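Local atomic coordinates of biotin binding protein A (Gallus gallus, PDB entry 2C1S), a protein that binds biotin, here in the form of its D-sulfoxide, in a pocket of each avidin-type beta-barrel of a tetramer. Residues A[99-104]-A[114-119]. Sequence-based numbering, arbitrary orientation.
With BSO (biotin-D-sulfoxide), chain C.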
# COMPACT_ATOMS: atom_id res chain seq x y z
N TRP A 99 -4.04 5.46 -3.93
CA TRP A 99 -5.40 4.99 -3.65
C TRP A 99 -5.40 3.59 -3.08
O TRP A 99 -4.43 2.83 -3.27
CB TRP A 99 -6.28 5.10 -4.93
CG TRP A 99 -5.72 4.36 -6.14
CD1 TRP A 99 -5.12 4.93 -7.22
CD2 TRP A 99 -5.79 2.96 -6.40
NE1 TRP A 99 -4.79 3.96 -8.13
CE2 TRP A 99 -5.18 2.74 -7.66
CE3 TRP A 99 -6.32 1.85 -5.70
CZ2 TRP A 99 -5.06 1.48 -8.23
CZ3 TRP A 99 -6.20 0.58 -6.28
CH2 TRP A 99 -5.58 0.40 -7.52
N LEU A 100 -6.48 3.28 -2.35
CA LEU A 100 -6.79 1.93 -1.92
C LEU A 100 -8.20 1.58 -2.35
O LEU A 100 -9.11 2.39 -2.15
CB LEU A 100 -6.70 1.80 -0.39
CG LEU A 100 -5.37 2.00 0.35
CD1 LEU A 100 -5.56 2.05 1.89
CD2 LEU A 100 -4.37 0.92 -0.05
N LEU A 101 -8.35 0.40 -2.94
CA LEU A 101 -9.66 -0.08 -3.40
C LEU A 101 -9.99 -1.29 -2.54
O LEU A 101 -9.24 -2.29 -2.55
CB LEU A 101 -9.60 -0.44 -4.87
CG LEU A 101 -10.78 -1.24 -5.49
CD1 LEU A 101 -12.08 -0.48 -5.43
CD2 LEU A 101 -10.46 -1.65 -6.94
N ARG A 102 -11.07 -1.14 -1.78
CA ARG A 102 -11.49 -2.17 -0.81
C ARG A 102 -12.69 -2.93 -1.38
O ARG A 102 -13.75 -2.34 -1.59
CB ARG A 102 -11.93 -1.52 0.49
CG ARG A 102 -12.32 -2.51 1.60
CD ARG A 102 -11.07 -2.87 2.27
NE ARG A 102 -11.16 -3.87 3.33
CZ ARG A 102 -10.32 -3.86 4.37
NH1 ARG A 102 -10.39 -4.80 5.28
NH2 ARG A 102 -9.40 -2.89 4.47
N GLU A 103 -12.49 -4.22 -1.64
CA GLU A 103 -13.59 -5.15 -1.92
C GLU A 103 -14.43 -5.50 -0.69
O GLU A 103 -13.90 -5.69 0.41
CB GLU A 103 -12.99 -6.46 -2.40
CG GLU A 103 -12.95 -6.65 -3.88
CD GLU A 103 -12.54 -8.05 -4.25
OE1 GLU A 103 -12.99 -9.01 -3.56
OE2 GLU A 103 -11.77 -8.20 -5.22
N GLU A 104 -15.74 -5.67 -0.91
CA GLU A 104 -16.59 -6.26 0.12
C GLU A 104 -16.35 -7.78 0.17
O GLU A 104 -16.47 -8.46 -0.85
CB GLU A 104 -18.06 -5.92 -0.16
CG GLU A 104 -18.94 -6.35 0.97
CD GLU A 104 -20.40 -6.41 0.55
OE1 GLU A 104 -21.05 -5.36 0.55
OE2 GLU A 104 -20.88 -7.52 0.21
N ALA A 114 -8.56 -8.18 0.62
CA ALA A 114 -9.63 -7.25 0.26
C ALA A 114 -9.17 -5.93 -0.37
O ALA A 114 -9.98 -5.20 -0.88
CB ALA A 114 -10.48 -6.97 1.47
N THR A 115 -7.87 -5.62 -0.30
CA THR A 115 -7.41 -4.22 -0.51
C THR A 115 -6.35 -4.16 -1.57
O THR A 115 -5.29 -4.76 -1.42
CB THR A 115 -6.81 -3.63 0.81
OG1 THR A 115 -7.82 -3.70 1.84
CG2 THR A 115 -6.41 -2.19 0.64
N ARG A 116 -6.65 -3.47 -2.67
CA ARG A 116 -5.66 -3.19 -3.70
C ARG A 116 -5.15 -1.77 -3.49
O ARG A 116 -5.84 -0.92 -2.91
CB ARG A 116 -6.24 -3.33 -5.10
CG ARG A 116 -6.60 -4.74 -5.51
CD ARG A 116 -7.11 -4.66 -6.98
NE ARG A 116 -7.78 -5.86 -7.45
CZ ARG A 116 -9.09 -6.09 -7.35
NH1 ARG A 116 -9.89 -5.19 -6.79
NH2 ARG A 116 -9.62 -7.22 -7.81
N VAL A 117 -3.92 -1.54 -3.96
CA VAL A 117 -3.28 -0.24 -3.84
C VAL A 117 -2.71 0.19 -5.20
O VAL A 117 -2.31 -0.63 -6.00
CB VAL A 117 -2.12 -0.28 -2.80
CG1 VAL A 117 -0.98 -1.29 -3.22
CG2 VAL A 117 -1.60 1.13 -2.51
N GLY A 118 -2.65 1.49 -5.44
CA GLY A 118 -2.05 1.99 -6.68
C GLY A 118 -1.85 3.49 -6.60
O GLY A 118 -1.99 4.10 -5.55
N THR A 119 -1.50 4.09 -7.74
CA THR A 119 -1.26 5.53 -7.81
C THR A 119 -1.89 6.05 -9.11
O THR A 119 -2.05 5.30 -10.05
CB THR A 119 0.29 5.86 -7.83
OG1 THR A 119 0.89 5.23 -8.99
CG2 THR A 119 0.99 5.39 -6.53
C11 BSO C . -14.32 -1.55 -8.86
O11 BSO C . -13.99 -2.01 -9.98
O12 BSO C . -14.39 -2.24 -7.82
C10 BSO C . -14.70 -0.06 -8.72
C9 BSO C . -13.99 0.92 -9.69
C8 BSO C . -12.55 1.10 -9.23
C7 BSO C . -11.77 1.89 -10.30
C2 BSO C . -10.30 2.05 -9.84
S1 BSO C . -10.06 3.12 -8.42
C6 BSO C . -8.26 3.21 -8.66
C5 BSO C . -8.07 3.26 -10.19
N1 BSO C . -8.08 4.67 -10.63
C3 BSO C . -9.14 4.91 -11.41
O3 BSO C . -9.32 6.02 -11.92
N2 BSO C . -9.90 3.83 -11.63
C4 BSO C . -9.33 2.66 -10.91
O10 BSO C . -10.32 2.24 -7.23
O HOH W 1 -3.60 3.05 -10.99
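Trp-99 and Gly-118 form one antiparallel hydrogen-bonded pair and Leu-101 and Arg-116 the next, joining strands 93-102 and 115-124, the last two of the avidin barrel; Glu-103 N extends the pattern to Ala-114 O (2.8 Å). With CG set between its backbone N and carbonyl carbon (chi1 56°), Trp-99 lays its indole across the neighbouring strand: Gly-118 CA sits over one face, 3.7 Å from the centroid of the six-membered ring, a CH-pi contact that a beta-carbon would obstruct. The opposite face receives the ligand, whose C6 lies 3.3 Å from Trp-99 CE2. At the ring edge, a water accepts from Trp-99 NE1 and donates to Thr-119 O. Without the indole, as with an alanine here, the ligand would probably lose this aromatic wall and the Gly-118 backbone its cover. On the same side of the sheet, Leu-101 CB meets the ligand's O10 at 3.6 Å and its CD2 touches Arg-116 NH1; Glu-103 OE2, just beyond the strand, makes a long salt bridge to Arg-116 NH2 (3.5 Å). On the other side, Leu-100 CD2 meets Val-117 CG2 at 3.7 Å. Alternation thus sends Trp-99 and Leu-101 to the biotin pocket, Leu-100 and Val-117 to a third subunit.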